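Local atomic coordinates of bifunctional enzyme cysn/cysc (Mycobacterium tuberculosis, PDB entry 4BZP), a protein that phosphorylates adenylyl sulfate (APS) at the 3' position with ATP, the kinase step of sulfate activation in sulfur assimilation. Residues A[33-41]-A[73-83]; A[106-117]-A[147-157]. One frame throughout, in Å; residues are numbered along the deposited sequence.

Contact 1. Residues A[33-41]-A[73-83]; sequences GISAYVLDG and LADCGHLVLVP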
loop_
_atom_site.group_PDB
_atom_site.type_symbol
_atom_site.label_atom_id
_atom_site.label_comp_id
_atom_site.label_asym_id
_atom_site.label_seq_id
_atom_site.Cartn_x
_atom_site.Cartn_y
_atom_site.Cartn_z
ATOM N N GLY A 33 15.371 -8.505 14.629
ATOM C CA GLY A 33 13.916 -8.548 14.905
ATOM C C GLY A 33 13.217 -7.209 14.649
ATOM O O GLY A 33 12.116 -6.968 15.179
ATOM N N ILE A 34 13.819 -6.303 13.849
ATOM C CA ILE A 34 13.220 -5.002 13.573
ATOM C C ILE A 34 12.568 -5.172 12.213
ATOM O O ILE A 34 13.201 -5.678 11.281
ATOM C CB ILE A 34 14.280 -3.874 13.499
ATOM C CG1 ILE A 34 14.865 -3.667 14.917
ATOM C CG2 ILE A 34 13.721 -2.614 12.896
ATOM C CD1 ILE A 34 16.016 -2.700 14.937
ATOM N N SER A 35 11.313 -4.775 12.129
ATOM C CA SER A 35 10.544 -4.956 10.941
ATOM C C SER A 35 11.077 -3.939 9.933
ATOM O O SER A 35 11.125 -2.756 10.217
ATOM C CB SER A 35 9.081 -4.671 11.208
ATOM O OG SER A 35 8.292 -5.245 10.199
ATOM N N ALA A 36 11.621 -4.457 8.859
ATOM C CA ALA A 36 12.030 -3.630 7.713
ATOM C C ALA A 36 11.446 -4.221 6.476
ATOM O O ALA A 36 11.171 -5.435 6.422
ATOM C CB ALA A 36 13.552 -3.566 7.662
ATOM N N TYR A 37 11.261 -3.383 5.466
ATOM C CA TYR A 37 10.649 -3.806 4.231
ATOM C C TYR A 37 11.164 -2.984 3.089
ATOM O O TYR A 37 11.113 -1.761 3.146
ATOM C CB TYR A 37 9.143 -3.579 4.333
ATOM C CG TYR A 37 8.378 -4.124 3.160
ATOM C CD1 TYR A 37 8.035 -5.471 3.104
ATOM C CD2 TYR A 37 8.023 -3.312 2.105
ATOM C CE1 TYR A 37 7.320 -5.975 2.020
ATOM C CE2 TYR A 37 7.350 -3.797 1.029
ATOM C CZ TYR A 37 6.973 -5.112 1.013
ATOM O OH TYR A 37 6.287 -5.593 -0.051
ATOM N N VAL A 38 11.605 -3.667 2.050
ATOM C CA VAL A 38 12.085 -3.018 0.833
ATOM C C VAL A 38 10.929 -2.887 -0.111
ATOM O O VAL A 38 10.365 -3.902 -0.570
ATOM C CB VAL A 38 13.257 -3.774 0.163
ATOM C CG1 VAL A 38 13.640 -3.092 -1.144
ATOM C CG2 VAL A 38 14.433 -3.850 1.112
ATOM N N LEU A 39 10.520 -1.655 -0.368
ATOM C CA LEU A 39 9.416 -1.314 -1.228
ATOM C C LEU A 39 9.957 -0.865 -2.566
ATOM O O LEU A 39 10.464 0.259 -2.716
ATOM C CB LEU A 39 8.588 -0.226 -0.545
ATOM C CG LEU A 39 7.371 0.242 -1.350
ATOM C CD1 LEU A 39 6.345 -0.847 -1.434
ATOM C CD2 LEU A 39 6.792 1.497 -0.735
ATOM N N ASP A 40 9.874 -1.783 -3.514
ATOM C CA ASP A 40 10.493 -1.549 -4.833
ATOM C C ASP A 40 9.357 -1.415 -5.856
ATOM O O ASP A 40 8.513 -2.306 -6.003
ATOM C CB ASP A 40 11.468 -2.678 -5.176
ATOM C CG ASP A 40 12.368 -2.360 -6.403
ATOM O OD1 ASP A 40 11.892 -1.795 -7.393
ATOM O OD2 ASP A 40 13.576 -2.684 -6.365
ATOM N N GLY A 41 9.368 -0.272 -6.511
ATOM C CA GLY A 41 8.399 0.040 -7.570
ATOM C C GLY A 41 8.342 -1.007 -8.676
ATOM O O GLY A 41 7.281 -1.242 -9.264
ATOM N N LEU A 73 2.935 1.700 5.266
ATOM C CA LEU A 73 3.720 0.652 5.894
ATOM C C LEU A 73 4.404 1.195 7.137
ATOM O O LEU A 73 4.545 0.487 8.128
ATOM C CB LEU A 73 4.737 0.080 4.942
ATOM C CG LEU A 73 4.197 -0.754 3.777
ATOM C CD1 LEU A 73 5.295 -1.017 2.744
ATOM C CD2 LEU A 73 3.598 -2.071 4.310
ATOM N N ALA A 74 4.905 2.411 7.082
ATOM C CA ALA A 74 5.527 3.018 8.261
ATOM C C ALA A 74 4.556 3.189 9.378
ATOM O O ALA A 74 4.866 2.934 10.543
ATOM C CB ALA A 74 6.152 4.346 7.876
ATOM N N ASP A 75 3.363 3.597 9.071
ATOM C CA ASP A 75 2.362 3.774 10.114
ATOM C C ASP A 75 2.012 2.405 10.748
ATOM O O ASP A 75 1.690 2.375 11.952
ATOM C CB ASP A 75 1.179 4.554 9.510
ATOM C CG ASP A 75 0.169 4.915 10.531
ATOM O OD1 ASP A 75 0.457 5.867 11.298
ATOM O OD2 ASP A 75 -0.863 4.221 10.532
ATOM N N CYS A 76 2.125 1.300 10.004
ATOM C CA CYS A 76 2.008 -0.087 10.472
ATOM C C CYS A 76 3.275 -0.618 11.218
ATOM O O CYS A 76 3.363 -1.794 11.521
ATOM C CB CYS A 76 1.707 -1.034 9.274
ATOM S SG CYS A 76 0.050 -0.924 8.712
ATOM N N GLY A 77 4.280 0.244 11.403
ATOM C CA GLY A 77 5.432 -0.060 12.226
ATOM C C GLY A 77 6.720 -0.432 11.503
ATOM O O GLY A 77 7.739 -0.750 12.142
ATOM N N HIS A 78 6.705 -0.478 10.183
ATOM C CA HIS A 78 7.859 -0.931 9.435
ATOM C C HIS A 78 8.874 0.176 9.125
ATOM O O HIS A 78 8.484 1.326 8.940
ATOM C CB HIS A 78 7.403 -1.520 8.090
ATOM C CG HIS A 78 6.428 -2.631 8.223
ATOM N ND1 HIS A 78 6.831 -3.925 8.450
ATOM C CD2 HIS A 78 5.091 -2.647 8.137
ATOM C CE1 HIS A 78 5.749 -4.702 8.510
ATOM N NE2 HIS A 78 4.686 -3.940 8.347
ATOM N N LEU A 79 10.132 -0.245 9.031
ATOM C CA LEU A 79 11.201 0.568 8.519
ATOM C C LEU A 79 11.212 0.310 7.027
ATOM O O LEU A 79 11.558 -0.772 6.585
ATOM C CB LEU A 79 12.530 0.217 9.178
ATOM C CG LEU A 79 13.723 1.139 8.875
ATOM C CD1 LEU A 79 14.258 0.970 7.475
ATOM C CD2 LEU A 79 13.382 2.589 9.148
ATOM N N VAL A 80 10.783 1.304 6.258
ATOM C CA VAL A 80 10.564 1.165 4.812
ATOM C C VAL A 80 11.778 1.677 4.040
ATOM O O VAL A 80 12.255 2.765 4.335
ATOM C CB VAL A 80 9.311 1.906 4.346
ATOM C CG1 VAL A 80 8.995 1.641 2.871
ATOM C CG2 VAL A 80 8.098 1.487 5.193
ATOM N N LEU A 81 12.245 0.909 3.090
ATOM C CA LEU A 81 13.434 1.234 2.286
ATOM C C LEU A 81 12.994 1.294 0.854
ATOM O O LEU A 81 12.466 0.279 0.327
ATOM C CB LEU A 81 14.474 0.157 2.481
ATOM C CG LEU A 81 14.931 0.026 3.934
ATOM C CD1 LEU A 81 15.251 -1.392 4.349
ATOM C CD2 LEU A 81 16.145 0.911 4.171
ATOM N N VAL A 82 13.141 2.441 0.197
ATOM C CA VAL A 82 12.607 2.648 -1.167
ATOM C C VAL A 82 13.757 2.931 -2.101
ATOM O O VAL A 82 14.294 4.059 -2.139
ATOM C CB VAL A 82 11.635 3.815 -1.187
ATOM C CG1 VAL A 82 11.018 3.957 -2.584
ATOM C CG2 VAL A 82 10.563 3.638 -0.141
ATOM N N PRO A 83 14.156 1.917 -2.905
ATOM C CA PRO A 83 15.293 2.110 -3.798
ATOM C C PRO A 83 14.968 2.562 -5.205
ATOM O O PRO A 83 15.552 1.995 -6.186
ATOM C CB PRO A 83 15.903 0.727 -3.827
ATOM C CG PRO A 83 14.740 -0.187 -3.725
ATOM C CD PRO A 83 13.806 0.489 -2.773
HETATM O O HOH W 1 10.483 -1.314 12.436
#

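Contact 2. Residues A[106-117]-A[147-157]; sequences FFEVFCDTPLQD and RPKNPDLRLTP. With EDO (1,2-ethanediol), chain G; EDO (1,2-ethanediol), chain F.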
loop_
_atom_site.group_PDB
_atom_site.type_symbol
_atom_site.label_atom_id
_atom_site.label_comp_id
_atom_site.label_asym_id
_atom_site.label_seq_id
_atom_site.Cartn_x
_atom_site.Cartn_y
_atom_site.Cartn_z
ATOM N N PHE A 106 11.377 10.732 7.505
ATOM C CA PHE A 106 11.765 10.503 6.135
ATOM C C PHE A 106 13.202 10.915 5.966
ATOM O O PHE A 106 13.596 12.022 6.392
ATOM C CB PHE A 106 10.859 11.349 5.220
ATOM C CG PHE A 106 11.151 11.281 3.728
ATOM C CD1 PHE A 106 12.100 12.113 3.136
ATOM C CD2 PHE A 106 10.441 10.416 2.926
ATOM C CE1 PHE A 106 12.358 12.033 1.794
ATOM C CE2 PHE A 106 10.657 10.389 1.551
ATOM C CZ PHE A 106 11.600 11.204 0.984
ATOM N N PHE A 107 13.985 10.057 5.329
ATOM C CA PHE A 107 15.392 10.330 5.061
ATOM C C PHE A 107 15.660 10.180 3.585
ATOM O O PHE A 107 15.381 9.143 3.008
ATOM C CB PHE A 107 16.270 9.386 5.858
ATOM C CG PHE A 107 16.012 9.394 7.320
ATOM C CD1 PHE A 107 16.660 10.280 8.126
ATOM C CD2 PHE A 107 15.097 8.501 7.872
ATOM C CE1 PHE A 107 16.423 10.280 9.502
ATOM C CE2 PHE A 107 14.843 8.512 9.234
ATOM C CZ PHE A 107 15.511 9.401 10.033
ATOM N N GLU A 108 16.248 11.200 2.981
ATOM C CA GLU A 108 16.680 11.216 1.578
ATOM C C GLU A 108 18.131 10.745 1.571
ATOM O O GLU A 108 19.017 11.455 2.098
ATOM C CB GLU A 108 16.528 12.610 0.889
ATOM C CG GLU A 108 16.946 12.582 -0.606
ATOM C CD GLU A 108 17.162 13.923 -1.284
ATOM O OE1 GLU A 108 17.931 14.676 -0.730
ATOM O OE2 GLU A 108 16.596 14.230 -2.360
ATOM N N VAL A 109 18.394 9.608 0.979
ATOM C CA VAL A 109 19.723 9.013 0.928
ATOM C C VAL A 109 20.182 8.986 -0.504
ATOM O O VAL A 109 19.563 8.363 -1.385
ATOM C CB VAL A 109 19.742 7.632 1.534
ATOM C CG1 VAL A 109 21.125 7.025 1.358
ATOM C CG2 VAL A 109 19.342 7.691 3.007
ATOM N N PHE A 110 21.246 9.731 -0.828
ATOM C CA PHE A 110 21.783 9.845 -2.170
ATOM C C PHE A 110 22.932 8.882 -2.408
ATOM O O PHE A 110 23.972 9.001 -1.744
ATOM C CB PHE A 110 22.238 11.281 -2.360
ATOM C CG PHE A 110 22.853 11.610 -3.703
ATOM C CD1 PHE A 110 22.570 10.922 -4.855
ATOM C CD2 PHE A 110 23.718 12.711 -3.789
ATOM C CE1 PHE A 110 23.177 11.268 -6.037
ATOM C CE2 PHE A 110 24.285 13.098 -5.008
ATOM C CZ PHE A 110 24.006 12.359 -6.124
ATOM N N CYS A 111 22.734 7.913 -3.309
ATOM C CA CYS A 111 23.786 7.009 -3.730
ATOM C C CYS A 111 24.542 7.719 -4.809
ATOM O O CYS A 111 24.211 7.631 -6.012
ATOM C CB CYS A 111 23.171 5.693 -4.229
ATOM S SG CYS A 111 22.369 4.769 -2.878
ATOM N N ASP A 112 25.560 8.447 -4.401
ATOM C CA ASP A 112 26.368 9.324 -5.279
ATOM C C ASP A 112 27.525 8.584 -5.898
ATOM O O ASP A 112 28.686 8.704 -5.481
ATOM C CB ASP A 112 26.857 10.550 -4.550
ATOM C CG ASP A 112 27.499 11.601 -5.487
ATOM O OD1 ASP A 112 27.429 11.440 -6.719
ATOM O OD2 ASP A 112 27.988 12.609 -4.903
ATOM N N THR A 113 27.195 7.770 -6.893
ATOM C CA THR A 113 28.164 7.048 -7.720
ATOM C C THR A 113 28.117 7.643 -9.113
ATOM O O THR A 113 27.020 7.786 -9.677
ATOM C CB THR A 113 27.783 5.537 -7.724
ATOM O OG1 THR A 113 27.837 5.002 -6.376
ATOM C CG2 THR A 113 28.715 4.731 -8.611
ATOM N N PRO A 114 29.271 8.025 -9.651
ATOM C CA PRO A 114 29.294 8.655 -10.977
ATOM C C PRO A 114 28.776 7.745 -12.073
ATOM O O PRO A 114 28.866 6.513 -11.951
ATOM C CB PRO A 114 30.781 8.944 -11.219
ATOM C CG PRO A 114 31.544 8.516 -10.091
ATOM C CD PRO A 114 30.625 7.809 -9.102
ATOM N N LEU A 115 28.233 8.326 -13.129
ATOM C CA LEU A 115 27.784 7.611 -14.257
ATOM C C LEU A 115 28.793 6.555 -14.728
ATOM O O LEU A 115 28.388 5.442 -15.035
ATOM C CB LEU A 115 27.486 8.574 -15.405
ATOM C CG LEU A 115 27.018 7.960 -16.742
ATOM C CD1 LEU A 115 25.677 7.305 -16.584
ATOM C CD2 LEU A 115 26.893 9.053 -17.803
ATOM N N GLN A 116 30.041 6.921 -14.913
ATOM C CA GLN A 116 31.039 5.984 -15.424
ATOM C C GLN A 116 31.126 4.734 -14.585
ATOM O O GLN A 116 31.276 3.633 -15.132
ATOM C CB GLN A 116 32.425 6.655 -15.519
ATOM C CG GLN A 116 32.588 7.523 -16.759
ATOM C CD GLN A 116 34.050 7.803 -17.068
ATOM O OE1 GLN A 116 34.954 7.197 -16.477
ATOM N NE2 GLN A 116 34.291 8.716 -17.987
ATOM N N ASP A 117 31.054 4.912 -13.278
ATOM C CA ASP A 117 31.140 3.766 -12.387
ATOM C C ASP A 117 29.848 2.958 -12.502
ATOM O O ASP A 117 29.857 1.717 -12.488
ATOM C CB ASP A 117 31.329 4.158 -10.920
ATOM C CG ASP A 117 32.632 4.790 -10.567
ATOM O OD1 ASP A 117 33.547 4.802 -11.384
ATOM O OD2 ASP A 117 32.720 5.236 -9.343
ATOM N N ARG A 147 20.698 16.191 -9.111
ATOM C CA ARG A 147 21.408 15.701 -7.927
ATOM C C ARG A 147 20.806 16.353 -6.691
ATOM O O ARG A 147 20.546 17.515 -6.686
ATOM C CB ARG A 147 22.875 16.085 -7.985
ATOM C CG ARG A 147 23.635 15.300 -8.995
ATOM C CD ARG A 147 25.042 15.912 -9.221
ATOM N NE ARG A 147 25.844 15.939 -8.004
ATOM C CZ ARG A 147 26.534 14.916 -7.501
ATOM N NH1 ARG A 147 26.571 13.775 -8.116
ATOM N NH2 ARG A 147 27.204 15.081 -6.369
ATOM N N PRO A 148 20.594 15.581 -5.615
ATOM C CA PRO A 148 20.143 16.134 -4.363
ATOM C C PRO A 148 21.108 17.196 -3.792
ATOM O O PRO A 148 22.298 16.968 -3.774
ATOM C CB PRO A 148 20.157 14.911 -3.462
ATOM C CG PRO A 148 19.906 13.766 -4.332
ATOM C CD PRO A 148 20.567 14.113 -5.627
ATOM N N LYS A 149 20.541 18.333 -3.435
ATOM C CA LYS A 149 21.329 19.440 -2.848
ATOM C C LYS A 149 21.482 19.348 -1.349
ATOM O O LYS A 149 22.484 19.822 -0.807
ATOM C CB LYS A 149 20.751 20.793 -3.240
ATOM C CG LYS A 149 20.726 20.986 -4.760
ATOM C CD LYS A 149 22.017 20.739 -5.542
ATOM C CE LYS A 149 21.815 20.960 -7.069
ATOM N NZ LYS A 149 23.122 21.045 -7.769
ATOM N N ASN A 150 20.521 18.698 -0.695
ATOM C CA ASN A 150 20.498 18.638 0.773
ATOM C C ASN A 150 20.108 17.239 1.287
ATOM O O ASN A 150 19.163 17.133 2.022
ATOM C CB ASN A 150 19.519 19.691 1.328
ATOM C CG ASN A 150 19.960 21.104 1.010
ATOM O OD1 ASN A 150 20.933 21.563 1.572
ATOM N ND2 ASN A 150 19.270 21.782 0.070
ATOM N N PRO A 151 20.724 16.185 0.736
ATOM C CA PRO A 151 20.306 14.881 1.242
ATOM C C PRO A 151 20.634 14.668 2.710
ATOM O O PRO A 151 21.553 15.310 3.233
ATOM C CB PRO A 151 21.122 13.897 0.375
ATOM C CG PRO A 151 22.408 14.675 0.081
ATOM C CD PRO A 151 21.960 16.100 -0.062
ATOM N N ASP A 152 19.904 13.809 3.383
ATOM C CA ASP A 152 20.236 13.470 4.752
ATOM C C ASP A 152 21.536 12.679 4.861
ATOM O O ASP A 152 22.213 12.776 5.877
ATOM C CB ASP A 152 19.118 12.657 5.395
ATOM C CG ASP A 152 17.843 13.459 5.500
ATOM O OD1 ASP A 152 17.826 14.378 6.364
ATOM O OD2 ASP A 152 16.913 13.342 4.707
ATOM N N LEU A 153 21.890 11.893 3.841
ATOM C CA LEU A 153 23.075 11.079 3.841
ATOM C C LEU A 153 23.516 10.903 2.409
ATOM O O LEU A 153 22.702 10.680 1.505
ATOM C CB LEU A 153 22.757 9.719 4.454
ATOM C CG LEU A 153 23.882 8.685 4.493
ATOM C CD1 LEU A 153 25.056 9.171 5.348
ATOM C CD2 LEU A 153 23.338 7.369 5.008
ATOM N N ARG A 154 24.801 11.000 2.149
ATOM C CA ARG A 154 25.379 10.790 0.839
ATOM C C ARG A 154 26.257 9.562 0.939
ATOM O O ARG A 154 27.207 9.534 1.720
ATOM C CB ARG A 154 26.203 12.024 0.424
ATOM C CG ARG A 154 26.830 11.919 -0.973
ATOM C CD ARG A 154 27.720 13.104 -1.382
ATOM N NE ARG A 154 27.111 14.357 -0.979
ATOM C CZ ARG A 154 26.453 15.136 -1.833
ATOM N NH1 ARG A 154 26.362 14.793 -3.100
ATOM N NH2 ARG A 154 25.913 16.247 -1.400
ATOM N N LEU A 155 25.953 8.506 0.191
ATOM C CA LEU A 155 26.714 7.261 0.130
ATOM C C LEU A 155 27.653 7.312 -1.046
ATOM O O LEU A 155 27.238 7.690 -2.137
ATOM C CB LEU A 155 25.802 6.069 0.004
ATOM C CG LEU A 155 24.807 5.861 1.162
ATOM C CD1 LEU A 155 23.872 4.684 0.918
ATOM C CD2 LEU A 155 25.544 5.675 2.492
ATOM N N THR A 156 28.908 6.916 -0.860
ATOM C CA THR A 156 29.911 7.057 -1.867
ATOM C C THR A 156 30.560 5.689 -2.182
ATOM O O THR A 156 30.689 4.831 -1.303
ATOM C CB THR A 156 30.966 8.100 -1.437
ATOM O OG1 THR A 156 31.498 7.694 -0.215
ATOM C CG2 THR A 156 30.338 9.444 -1.327
ATOM N N PRO A 157 31.054 5.508 -3.411
ATOM C CA PRO A 157 31.454 4.180 -3.901
ATOM C C PRO A 157 32.753 3.642 -3.313
ATOM O O PRO A 157 33.065 2.503 -3.499
ATOM C CB PRO A 157 31.499 4.391 -5.441
ATOM C CG PRO A 157 31.700 5.813 -5.646
ATOM C CD PRO A 157 30.943 6.479 -4.520
HETATM C C1 EDO G . 26.363 13.684 3.799
HETATM O O1 EDO G . 26.370 12.336 4.204
HETATM C C2 EDO G . 25.137 14.441 4.224
HETATM O O2 EDO G . 24.248 14.389 3.133
HETATM C C1 EDO F . 25.752 10.694 -10.079
HETATM O O1 EDO F . 25.903 10.078 -8.821
HETATM C C2 EDO F . 24.502 11.499 -9.904
HETATM O O2 EDO F . 24.920 12.825 -10.052
HETATM O O HOH W 2 15.077 14.429 7.125
HETATM O O HOH W 3 18.215 17.265 -1.295
HETATM O O HOH W 4 27.086 5.554 -3.958
#

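Contact 1. Residues A[33-41]-A[73-83]
Y37 is gripped on both its backbone atoms by the neighbouring strand: its N donates to L79 O (2.9 Å), and its O accepts from L81 N. The same ladder runs on at both ends, from L79 N to S35 O and from L39 N to L81 O (2.8 Å). With CG anti to the backbone N (chi1 -174°), the Y37 ring swings over the end of helix 56-75, where its CD2 meets L73 CD1 at 3.6 Å. L39 lies on that same side, its CB against V80 CG1 (3.9 Å). On the other face V38 CG2 touches L81 CD1, and V38 CG1 packs across P83 CD at about a right angle. Strand 36-38 is outermost and 79-82 its parallel neighbour in a P-loop kinase sheet of order 2-3-1-4-5. Leading into it, G77 closes helix 56-75 in a Schellman motif, and a water donates to S35 O and G77 O. H78 ND1 makes a bent, weak bond to S35 OG (2.6 Å, 119° at the hydrogen), doubtful because S35 has a second conformer. H78 NE2 bonds H78 of the second subunit. L66, V69 and A70 of helix 56-75 pack on L39, and M23 of helix 18-31 on V38.

Contact 2. Residues A[106-117]-A[147-157]
D152 OD2 accepts an almost straight hydrogen bond (169°) from E108 N on its anti lone pair. In the conformer described, the E108 side chain, CG anti to the backbone N, runs out extended so that OE1 lies 3.1 Å from P151 CA; OE2 goes to R92 in a salt bridge. V109 CG1 then meets L155 CD1 at 3.6 Å, opposite in face to F110. The F110 ring is sandwiched: P148 CD stands 3.6 Å above its centre in a CH-pi contact, while D112 CB lies offset on the other face. Its backbone alternates in parallel register, N to L153 O and O to L155 N (2.8 Å). R147 grips D112 end-on, NH1 to OD1 (2.9 Å) and NH2 to OD2 (3.0 Å), and in one of its two conformers R154 NH1 adds a longer, less certain bond to OD2 (3.3 Å) from the same face; the two positive charges would probably favour the ionised carboxylate. An ethanediol, probably from the crystallisation liquor, takes a bond from R147 NH1. Past the strand, P157 CD rests against D112 O. Strand 106-111 lies between 6-11 and 153-155, with helix 89-101 touching F106 and E108, and helix 161-173 touching F107, L153 and L155.

Both contacts pair parallel strands of the same five-stranded sheet, at its two ends: contact 1 joins outermost strand 36-38 to 79-82, and contact 2 joins outermost strand 153-155 to 106-111, with strand 6-11 between the inner pair. Their centres lie 20 Å apart, on opposite sides of the chain's centre. Contact 1 is buried and mostly aliphatic across the strands, and its H78 end reaches the second subunit. Contact 2 is only partly buried and touches no other chain; carboxylates, arginines and prolines do much of its work. Each has one end near the nucleotide: the side chains of P83 and P157 lie about 5 and 6 Å from bound ADP.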